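Local atomic coordinates of nucleoside phosphorylase, putative (Trypanosoma brucei, PDB entry 3BJE), a protein that shows uridine phosphorylase activity and works as a homodimer, presumably splitting uridine with phosphate into uracil and ribose 1-phosphate. Residues G249-C253 / Q254-V258; C149-A153 / E154-P158; P268-V271 / E272-S276. All coordinates share one frame; numbering follows the deposited sequence.

Contact 1: residues G249-C253 / Q254-V258; sequences GFYGC and QGRRV. With URA (uracil), chain D.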
ATOM      1  N   GLY A 249       4.209   0.302   6.309  1.00 14.03           N
ATOM      2  CA  GLY A 249       5.325  -0.486   5.771  1.00 14.92           C
ATOM      3  C   GLY A 249       5.511  -1.718   6.625  1.00 16.38           C
ATOM      4  O   GLY A 249       4.718  -1.983   7.523  1.00 16.61           O
ATOM      5  N   PHE A 250       6.550  -2.480   6.319  1.00 14.78           N
ATOM      6  CA  PHE A 250       6.839  -3.737   6.996  1.00 13.56           C
ATOM      7  C   PHE A 250       8.111  -3.723   7.855  1.00 13.16           C
ATOM      8  O   PHE A 250       8.219  -4.463   8.822  1.00 15.98           O
ATOM      9  CB  PHE A 250       6.982  -4.831   5.943  1.00 11.69           C
ATOM     10  CG  PHE A 250       7.098  -6.213   6.507  1.00 14.85           C
ATOM     11  CD1 PHE A 250       5.957  -6.941   6.791  1.00 15.95           C
ATOM     12  CD2 PHE A 250       8.321  -6.798   6.734  1.00 17.22           C
ATOM     13  CE1 PHE A 250       6.031  -8.223   7.295  1.00 16.51           C
ATOM     14  CE2 PHE A 250       8.413  -8.093   7.219  1.00 16.05           C
ATOM     15  CZ  PHE A 250       7.262  -8.800   7.505  1.00 15.05           C
ATOM     16  N   TYR A 251       9.120  -2.959   7.446  1.00 14.50           N
ATOM     17  CA  TYR A 251      10.453  -3.070   8.014  1.00 13.58           C
ATOM     18  C   TYR A 251      10.628  -1.952   9.011  1.00 16.06           C
ATOM     19  O   TYR A 251      10.089  -2.055  10.100  1.00 15.56           O
ATOM     20  CB  TYR A 251      11.512  -3.120   6.895  1.00 15.55           C
ATOM     21  CG  TYR A 251      11.485  -4.454   6.175  1.00 13.45           C
ATOM     22  CD1 TYR A 251      12.028  -5.594   6.780  1.00 13.96           C
ATOM     23  CD2 TYR A 251      10.871  -4.602   4.934  1.00 14.84           C
ATOM     24  CE1 TYR A 251      11.966  -6.843   6.155  1.00 14.60           C
ATOM     25  CE2 TYR A 251      10.819  -5.855   4.289  1.00 12.39           C
ATOM     26  CZ  TYR A 251      11.377  -6.975   4.902  1.00 13.23           C
ATOM     27  OH  TYR A 251      11.336  -8.241   4.334  1.00 14.02           O
ATOM     28  N   GLY A 252      11.347  -0.888   8.664  1.00 16.14           N
ATOM     29  CA  GLY A 252      11.488   0.254   9.590  1.00 14.93           C
ATOM     30  C   GLY A 252      10.151   0.789  10.095  1.00 15.79           C
ATOM     31  O   GLY A 252      10.024   1.211  11.235  1.00 16.39           O
ATOM     32  N   CYS A 253       9.134   0.737   9.238  1.00 15.18           N
ATOM     33  CA  CYS A 253       7.771   1.118   9.632  1.00 15.54           C
ATOM     34  C   CYS A 253       7.146   0.303  10.732  1.00 14.96           C
ATOM     35  O   CYS A 253       6.145   0.731  11.309  1.00 15.46           O
ATOM     36  CB  CYS A 253       6.880   1.080   8.413  1.00 13.94           C
ATOM     37  SG  CYS A 253       7.283   2.362   7.184  1.00 16.05           S
ATOM     38  N   GLN A 254       7.684  -0.894  10.970  1.00 13.51           N
ATOM     39  CA  GLN A 254       7.314  -1.758  12.096  1.00 14.47           C
ATOM     40  C   GLN A 254       8.473  -1.934  13.097  1.00 17.49           C
ATOM     41  O   GLN A 254       8.457  -2.844  13.889  1.00 16.31           O
ATOM     42  CB  GLN A 254       6.774  -3.107  11.604  1.00 16.90           C
ATOM     43  CG  GLN A 254       5.555  -2.981  10.701  1.00 17.15           C
ATOM     44  CD  GLN A 254       4.908  -4.303  10.312  1.00 14.47           C
ATOM     45  OE1 GLN A 254       5.051  -5.322  11.029  1.00 15.32           O
ATOM     46  NE2 GLN A 254       4.152  -4.287   9.206  1.00 15.73           N
ATOM     47  N   GLY A 255       9.478  -1.056  13.056  1.00 16.15           N
ATOM     48  CA  GLY A 255      10.590  -1.147  13.994  1.00 15.83           C
ATOM     49  C   GLY A 255      11.606  -2.245  13.697  1.00 17.94           C
ATOM     50  O   GLY A 255      12.408  -2.582  14.560  1.00 19.56           O
ATOM     51  N   ARG A 256      11.592  -2.802  12.478  1.00 15.76           N
ATOM     52  CA  ARG A 256      12.645  -3.722  12.045  1.00 16.01           C
ATOM     53  C   ARG A 256      13.896  -2.938  11.647  1.00 16.28           C
ATOM     54  O   ARG A 256      13.803  -1.906  10.982  1.00 16.74           O
ATOM     55  CB  ARG A 256      12.183  -4.615  10.883  1.00 16.25           C
ATOM     56  CG  ARG A 256      11.121  -5.637  11.258  1.00 18.59           C
ATOM     57  CD  ARG A 256      10.725  -6.519  10.090  1.00 16.35           C
ATOM     58  NE  ARG A 256      10.019  -7.695  10.570  1.00 16.44           N
ATOM     59  CZ  ARG A 256       8.708  -7.774  10.797  1.00 17.64           C
ATOM     60  NH1 ARG A 256       7.895  -6.764  10.547  1.00 15.53           N
ATOM     61  NH2 ARG A 256       8.193  -8.896  11.279  1.00 18.40           N
ATOM     62  N   ARG A 257      15.051  -3.441  12.065  1.00 16.51           N
ATOM     63  CA  ARG A 257      16.347  -2.799  11.829  1.00 18.02           C
ATOM     64  C   ARG A 257      17.054  -3.499  10.661  1.00 15.09           C
ATOM     65  O   ARG A 257      17.456  -4.665  10.775  1.00 16.18           O
ATOM     66  CB  ARG A 257      17.199  -2.894  13.099  1.00 18.20           C
ATOM     67  CG  ARG A 257      16.718  -2.011  14.240  1.00 22.73           C
ATOM     68  CD  ARG A 257      17.561  -2.271  15.498  1.00 24.49           C
ATOM     69  NE  ARG A 257      17.104  -1.550  16.703  1.00 35.52           N
ATOM     70  CZ  ARG A 257      17.770  -0.568  17.320  1.00 39.74           C
ATOM     71  NH1 ARG A 257      18.925  -0.108  16.842  1.00 43.35           N
ATOM     72  NH2 ARG A 257      17.269  -0.030  18.434  1.00 29.26           N
ATOM     73  N   VAL A 258      17.162  -2.799   9.539  1.00 16.63           N
ATOM     74  CA  VAL A 258      17.694  -3.379   8.300  1.00 16.21           C
ATOM     75  C   VAL A 258      18.857  -2.563   7.743  1.00 15.01           C
ATOM     76  O   VAL A 258      18.670  -1.448   7.214  1.00 16.24           O
ATOM     77  CB  VAL A 258      16.609  -3.497   7.215  1.00 16.73           C
ATOM     78  CG1 VAL A 258      17.186  -4.115   5.928  1.00 15.59           C
ATOM     79  CG2 VAL A 258      15.414  -4.309   7.736  1.00 16.38           C
TER
HETATM   80  N1  URA D 501       2.569  -9.042   8.752  1.00 23.69           N
HETATM   81  C2  URA D 501       3.007  -7.835   9.175  1.00 17.09           C
HETATM   82  O2  URA D 501       2.554  -6.753   8.682  1.00 16.44           O
HETATM   83  N3  URA D 501       3.943  -7.766  10.109  1.00 18.01           N
HETATM   84  C4  URA D 501       4.478  -8.878  10.648  1.00 19.21           C
HETATM   85  O4  URA D 501       5.349  -8.748  11.525  1.00 20.74           O
HETATM   86  C5  URA D 501       4.056 -10.121  10.220  1.00 21.54           C
HETATM   87  C6  URA D 501       3.076 -10.176   9.246  1.00 22.36           C

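Contact 2: residues C149-A153 / E154-P158; sequences CGSPA and ESVPP. With URA (uracil), chain D.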
ATOM      1  N   CYS A 149      -0.030 -11.475  10.866  1.00 14.89           N
ATOM      2  CA  CYS A 149       0.486 -10.320  11.601  1.00 17.43           C
ATOM      3  C   CYS A 149       1.685 -10.659  12.453  1.00 17.81           C
ATOM      4  O   CYS A 149       2.067 -11.837  12.597  1.00 17.13           O
ATOM      5  CB  CYS A 149      -0.622  -9.766  12.504  1.00 17.93           C
ATOM      6  SG  CYS A 149      -1.068 -10.926  13.852  1.00 17.71           S
ATOM      7  N   GLY A 150       2.300  -9.624  13.014  1.00 17.01           N
ATOM      8  CA  GLY A 150       3.281  -9.792  14.080  1.00 14.07           C
ATOM      9  C   GLY A 150       2.642  -9.510  15.423  1.00 14.17           C
ATOM     10  O   GLY A 150       1.577  -8.880  15.479  1.00 16.60           O
ATOM     11  N   SER A 151       3.255 -10.015  16.497  1.00 18.43           N
ATOM     12  CA  SER A 151       2.831  -9.645  17.852  1.00 18.34           C
ATOM     13  C   SER A 151       4.011  -9.177  18.694  1.00 16.06           C
ATOM     14  O   SER A 151       5.029  -9.865  18.765  1.00 17.29           O
ATOM     15  CB  SER A 151       2.140 -10.798  18.578  1.00 18.27           C
ATOM     16  OG  SER A 151       1.826 -10.431  19.919  1.00 18.18           O
ATOM     17  N   PRO A 152       3.870  -8.007  19.336  1.00 13.68           N
ATOM     18  CA  PRO A 152       4.834  -7.488  20.293  1.00 13.93           C
ATOM     19  C   PRO A 152       4.574  -7.943  21.733  1.00 17.29           C
ATOM     20  O   PRO A 152       5.311  -7.553  22.634  1.00 19.02           O
ATOM     21  CB  PRO A 152       4.597  -5.982  20.197  1.00 15.41           C
ATOM     22  CG  PRO A 152       3.155  -5.893  20.005  1.00 16.67           C
ATOM     23  CD  PRO A 152       2.790  -7.021  19.099  1.00 15.19           C
ATOM     24  N   ALA A 153       3.523  -8.737  21.931  1.00 16.80           N
ATOM     25  CA  ALA A 153       3.095  -9.179  23.264  1.00 17.36           C
ATOM     26  C   ALA A 153       3.739 -10.503  23.640  1.00 19.31           C
ATOM     27  O   ALA A 153       3.595 -11.490  22.920  1.00 17.65           O
ATOM     28  CB  ALA A 153       1.594  -9.342  23.282  1.00 17.15           C
ATOM     29  N   GLU A 154       4.427 -10.542  24.779  1.00 23.00           N
ATOM     30  CA  GLU A 154       5.099 -11.777  25.192  1.00 26.84           C
ATOM     31  C   GLU A 154       4.100 -12.905  25.399  1.00 24.64           C
ATOM     32  O   GLU A 154       4.371 -14.042  25.036  1.00 21.55           O
ATOM     33  CB  GLU A 154       5.956 -11.560  26.455  1.00 29.69           C
ATOM     34  CG  GLU A 154       6.432 -12.841  27.173  1.00 38.34           C
ATOM     35  CD  GLU A 154       7.023 -13.919  26.252  1.00 46.29           C
ATOM     36  OE1 GLU A 154       7.316 -13.638  25.063  1.00 50.21           O
ATOM     37  OE2 GLU A 154       7.188 -15.067  26.736  1.00 51.19           O
ATOM     38  N   SER A 155       2.939 -12.586  25.948  1.00 24.98           N
ATOM     39  CA  SER A 155       1.943 -13.605  26.267  1.00 26.88           C
ATOM     40  C   SER A 155       1.339 -14.275  25.016  1.00 26.14           C
ATOM     41  O   SER A 155       0.939 -15.435  25.069  1.00 30.31           O
ATOM     42  CB  SER A 155       0.824 -12.987  27.114  1.00 26.72           C
ATOM     43  OG  SER A 155       0.148 -11.962  26.403  1.00 31.21           O
ATOM     44  N   VAL A 156       1.284 -13.562  23.896  1.00 22.67           N
ATOM     45  CA  VAL A 156       0.552 -14.046  22.733  1.00 22.01           C
ATOM     46  C   VAL A 156       1.308 -15.175  22.015  1.00 23.10           C
ATOM     47  O   VAL A 156       2.400 -14.956  21.503  1.00 22.80           O
ATOM     48  CB  VAL A 156       0.253 -12.896  21.757  1.00 20.22           C
ATOM     49  CG1 VAL A 156      -0.418 -13.419  20.491  1.00 24.76           C
ATOM     50  CG2 VAL A 156      -0.625 -11.831  22.433  1.00 18.72           C
ATOM     51  N   PRO A 157       0.722 -16.392  21.965  1.00 22.67           N
ATOM     52  CA  PRO A 157       1.439 -17.520  21.347  1.00 23.59           C
ATOM     53  C   PRO A 157       1.612 -17.415  19.822  1.00 22.11           C
ATOM     54  O   PRO A 157       0.790 -16.792  19.158  1.00 24.09           O
ATOM     55  CB  PRO A 157       0.544 -18.730  21.656  1.00 24.20           C
ATOM     56  CG  PRO A 157      -0.471 -18.264  22.638  1.00 24.43           C
ATOM     57  CD  PRO A 157      -0.605 -16.794  22.464  1.00 23.98           C
ATOM     58  N   PRO A 158       2.654 -18.068  19.274  1.00 21.12           N
ATOM     59  CA  PRO A 158       2.819 -18.228  17.835  1.00 18.21           C
ATOM     60  C   PRO A 158       1.570 -18.863  17.223  1.00 17.85           C
ATOM     61  O   PRO A 158       1.026 -19.817  17.784  1.00 18.52           O
ATOM     62  CB  PRO A 158       4.000 -19.200  17.716  1.00 20.35           C
ATOM     63  CG  PRO A 158       4.751 -19.048  18.968  1.00 21.80           C
ATOM     64  CD  PRO A 158       3.737 -18.732  20.024  1.00 21.50           C
TER
HETATM   65  N1  URA D 501       2.569  -9.042   8.752  1.00 23.69           N
HETATM   66  C2  URA D 501       3.007  -7.835   9.175  1.00 17.09           C
HETATM   67  O2  URA D 501       2.554  -6.753   8.682  1.00 16.44           O
HETATM   68  N3  URA D 501       3.943  -7.766  10.109  1.00 18.01           N
HETATM   69  C4  URA D 501       4.478  -8.878  10.648  1.00 19.21           C
HETATM   70  O4  URA D 501       5.349  -8.748  11.525  1.00 20.74           O
HETATM   71  C5  URA D 501       4.056 -10.121  10.220  1.00 21.54           C
HETATM   72  C6  URA D 501       3.076 -10.176   9.246  1.00 22.36           C

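Contact 3: residues P268-V271 / E272-S276; sequences PNMV and EELGS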
ATOM      1  N   PRO A 268      12.891   3.009  16.272  1.00 18.18           N
ATOM      2  CA  PRO A 268      13.615   1.739  16.182  1.00 18.59           C
ATOM      3  C   PRO A 268      13.187   0.692  17.202  1.00 19.32           C
ATOM      4  O   PRO A 268      13.370  -0.500  16.955  1.00 19.42           O
ATOM      5  CB  PRO A 268      15.079   2.149  16.417  1.00 19.53           C
ATOM      6  CG  PRO A 268      14.983   3.402  17.203  1.00 18.24           C
ATOM      7  CD  PRO A 268      13.786   4.122  16.648  1.00 19.18           C
ATOM      8  N   ASN A 269      12.679   1.136  18.348  1.00 18.33           N
ATOM      9  CA  ASN A 269      12.247   0.233  19.407  1.00 19.04           C
ATOM     10  C   ASN A 269      10.743   0.085  19.476  1.00 20.10           C
ATOM     11  O   ASN A 269      10.196  -0.242  20.534  1.00 17.97           O
ATOM     12  CB  ASN A 269      12.818   0.720  20.746  1.00 17.62           C
ATOM     13  CG  ASN A 269      14.333   0.823  20.715  1.00 18.70           C
ATOM     14  OD1 ASN A 269      15.008  -0.098  20.231  1.00 21.68           O
ATOM     15  ND2 ASN A 269      14.874   1.927  21.228  1.00 17.36           N
ATOM     16  N   MET A 270      10.081   0.243  18.331  1.00 17.13           N
ATOM     17  CA  MET A 270       8.618   0.162  18.255  1.00 17.89           C
ATOM     18  C   MET A 270       8.033  -1.064  18.949  1.00 16.75           C
ATOM     19  O   MET A 270       7.042  -0.962  19.670  1.00 18.62           O
ATOM     20  CB  MET A 270       8.148   0.193  16.794  1.00 18.06           C
ATOM     21  CG  MET A 270       6.627   0.264  16.680  1.00 19.43           C
ATOM     22  SD  MET A 270       6.062   0.246  14.971  1.00 19.00           S
ATOM     23  CE  MET A 270       6.481   1.896  14.406  1.00 18.25           C
ATOM     24  N   VAL A 271       8.619  -2.233  18.722  1.00 18.97           N
ATOM     25  CA  VAL A 271       8.019  -3.450  19.255  1.00 18.23           C
ATOM     26  C   VAL A 271       8.004  -3.457  20.789  1.00 17.16           C
ATOM     27  O   VAL A 271       6.967  -3.671  21.401  1.00 19.32           O
ATOM     28  CB  VAL A 271       8.746  -4.702  18.714  1.00 21.82           C
ATOM     29  CG1 VAL A 271       8.524  -5.904  19.613  1.00 26.02           C
ATOM     30  CG2 VAL A 271       8.264  -4.991  17.325  1.00 24.52           C
ATOM     31  N   GLU A 272       9.150  -3.210  21.402  1.00 16.64           N
ATOM     32  CA  GLU A 272       9.252  -3.176  22.853  1.00 18.16           C
ATOM     33  C   GLU A 272       8.424  -2.061  23.454  1.00 16.78           C
ATOM     34  O   GLU A 272       7.790  -2.258  24.495  1.00 17.56           O
ATOM     35  CB  GLU A 272      10.716  -3.052  23.299  1.00 19.23           C
ATOM     36  CG  GLU A 272      11.504  -4.353  23.216  1.00 24.26           C
ATOM     37  CD  GLU A 272      12.847  -4.281  23.956  1.00 25.93           C
ATOM     38  OE1 GLU A 272      13.792  -3.693  23.399  1.00 36.09           O
ATOM     39  OE2 GLU A 272      12.957  -4.831  25.075  1.00 31.30           O
ATOM     40  N   GLU A 273       8.401  -0.906  22.786  1.00 16.53           N
ATOM     41  CA  GLU A 273       7.586   0.212  23.258  1.00 14.53           C
ATOM     42  C   GLU A 273       6.097  -0.154  23.258  1.00 17.37           C
ATOM     43  O   GLU A 273       5.410  -0.055  24.295  1.00 18.22           O
ATOM     44  CB  GLU A 273       7.832   1.470  22.438  1.00 14.90           C
ATOM     45  CG  GLU A 273       9.222   2.023  22.574  1.00 15.64           C
ATOM     46  CD  GLU A 273       9.452   3.271  21.722  1.00 16.78           C
ATOM     47  OE1 GLU A 273       8.504   3.689  21.058  1.00 17.95           O
ATOM     48  OE2 GLU A 273      10.577   3.827  21.732  1.00 18.62           O
ATOM     49  N   LEU A 274       5.601  -0.598  22.108  1.00 16.02           N
ATOM     50  CA  LEU A 274       4.190  -0.995  22.018  1.00 16.63           C
ATOM     51  C   LEU A 274       3.854  -2.116  22.985  1.00 16.24           C
ATOM     52  O   LEU A 274       2.769  -2.141  23.566  1.00 18.78           O
ATOM     53  CB  LEU A 274       3.820  -1.440  20.606  1.00 19.06           C
ATOM     54  CG  LEU A 274       3.766  -0.321  19.577  1.00 18.37           C
ATOM     55  CD1 LEU A 274       3.510  -0.906  18.182  1.00 19.88           C
ATOM     56  CD2 LEU A 274       2.705   0.725  19.911  1.00 19.73           C
ATOM     57  N   GLY A 275       4.772  -3.068  23.130  1.00 15.81           N
ATOM     58  CA  GLY A 275       4.579  -4.190  24.037  1.00 18.25           C
ATOM     59  C   GLY A 275       4.490  -3.814  25.500  1.00 16.80           C
ATOM     60  O   GLY A 275       3.975  -4.618  26.315  1.00 18.68           O
ATOM     61  N   SER A 276       5.000  -2.629  25.865  1.00 15.79           N
ATOM     62  CA  SER A 276       5.042  -2.203  27.284  1.00 17.10           C
ATOM     63  C   SER A 276       3.722  -1.561  27.719  1.00 16.65           C
ATOM     64  O   SER A 276       3.488  -1.369  28.920  1.00 17.48           O
ATOM     65  CB  SER A 276       6.177  -1.213  27.510  1.00 18.55           C
ATOM     66  OG  SER A 276       5.891   0.048  26.934  1.00 22.75           O
TER
HETATM   67  O   HOH W   1      11.994   3.747  19.301  1.00 17.85           O
HETATM   68  O   HOH W   2      13.061   3.624  22.658  1.00 18.23           O

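Contact 1: residues G249-C253 / Q254-V258
Q254 and R256 turn back onto the backbone carbonyls of G249 and F250 and read the edge of a bound uracil. NE2 of Q254 gives one hydrogen bond to G249 O (2.9 Å), on a lone pair in the carbonyl plane, and another to uracil O2 (3.0 Å). Its OE1 accepts from uracil N3 at 2.8 Å, almost straight at 173°, so the carboxamide pairs with the base through two bonds. R256 NH1 donates to F250 O (2.9 Å) and also to Q254 OE1, while NH2 donates to uracil O4 (2.9 Å), which lies near the guanidinium plane. That plane lies on the ring of F250, 8° from parallel, an offset cation-pi stack with CZ 4.1 Å from the ring centroid. The F250 ring reaches this place because its CG stands anti to the backbone N (chi1 -172°). Y251 O accepts from Q254 N and R256 N, which come from opposite faces of its plane, and V258 CG2 packs against Y251 CD1. The hydroxyl of Y251 bonds E106 of the second subunit. G249 O probably settles which end of the carboxamide is N, leaving an acceptor for N3-H and a donor for O2, a pattern complementary to uracil.

Contact 2: residues C149-A153 / E154-P158
An ST turn ends strand 142-151 just beyond the uracil pocket: S151 OG accepts a hydrogen bond from A153 N at 3.1 Å, and the chain then folds back so that V156 packs against both residues. With OG anti to the backbone N (chi1 176°), the hydroxyl lies next to the valine side chain, 3.5 Å from V156 CB. The same OG is hydrogen-bonded to T289 O of strand 284-292, which ties the turn to a neighbouring strand. A153 CB presses on V156 CG2 at 3.4 Å, tighter than usual for two carbons. A rather long bond from V156 N to A153 O (3.3 Å), whose donor stands above the carbonyl plane, closes a turn from A153 to V156. V156 also rests on V315 of strand 308-318, and its carbonyl O accepts from K318 NZ. At the start of the segment the backbone of C149 and G150 borders the base, with G150 N 3.3 Å from uracil C4. G150, with no side chain, lets uracil O4 lie close against its backbone. The buried serine hydroxyl thus accepts from A153 N and gives its own hydrogen to T289 O, and the strand end beside the base is held by polar bonds as well as by apolar packing.

Contact 3: residues P268-V271 / E272-S276
E273 leans back toward the carbonyl of N269, the residue just before the helix. Its CB lies 3.5 Å from N269 O and CG comes closer still, at 3.2 Å, for CG stands beside the backbone N (chi1 -65°) and the chain runs extended from there (chi2 179°). CD is still within 3.8 Å of N269 O. At the tip the two oxygens part: OE1 accepts a hydrogen bond from the backbone N of G200, while OE2 takes two waters. One water accepts from the backbone N of N269 and donates to E273 OE2 at 2.8 Å; the other links N269 ND2 to E273 OE2 at 2.7 Å. N269 holds the N-cap position of helix 270-276, yet its side chain makes no capping bond, and OD1 turns instead to R257 NH2. A carboxylate at this end of a helix is probably favoured by the helix dipole. The helix starts with three successive i to i+4 bonds, from E273 N to N269 O, L274 N to M270 O and G275 N to V271 O. On the buried flank M270 and L274 lie side by side, with M270 CG 3.7 Å from L274 CD1. M270 packs on Y176 of the second subunit, and V271 sits against R319 and V320. S276 OG donates to E273 O on a lone pair, beside the bond from S276 N.

How the contacts relate
From the N terminus, contact 2 comes first, rounding the end of strand 142-151 and starting the loop toward strand 161-169. Contact 1 follows in the loop after strand 239-246, and contact 3 opens helix 270-276 beyond that loop. The three are in series and neither nest nor cross. In space, contacts 1 and 2 do not touch, but both border the same uracil, their centres about 17 Å apart. Contact 3 touches both: M270 SD packs on Q254 CA at 3.7 Å, M270 CE packs on C253 O, and P152 CB rests on V271 O. Helix 270-276 thereby joins the strand-end turn to the base-reading loop.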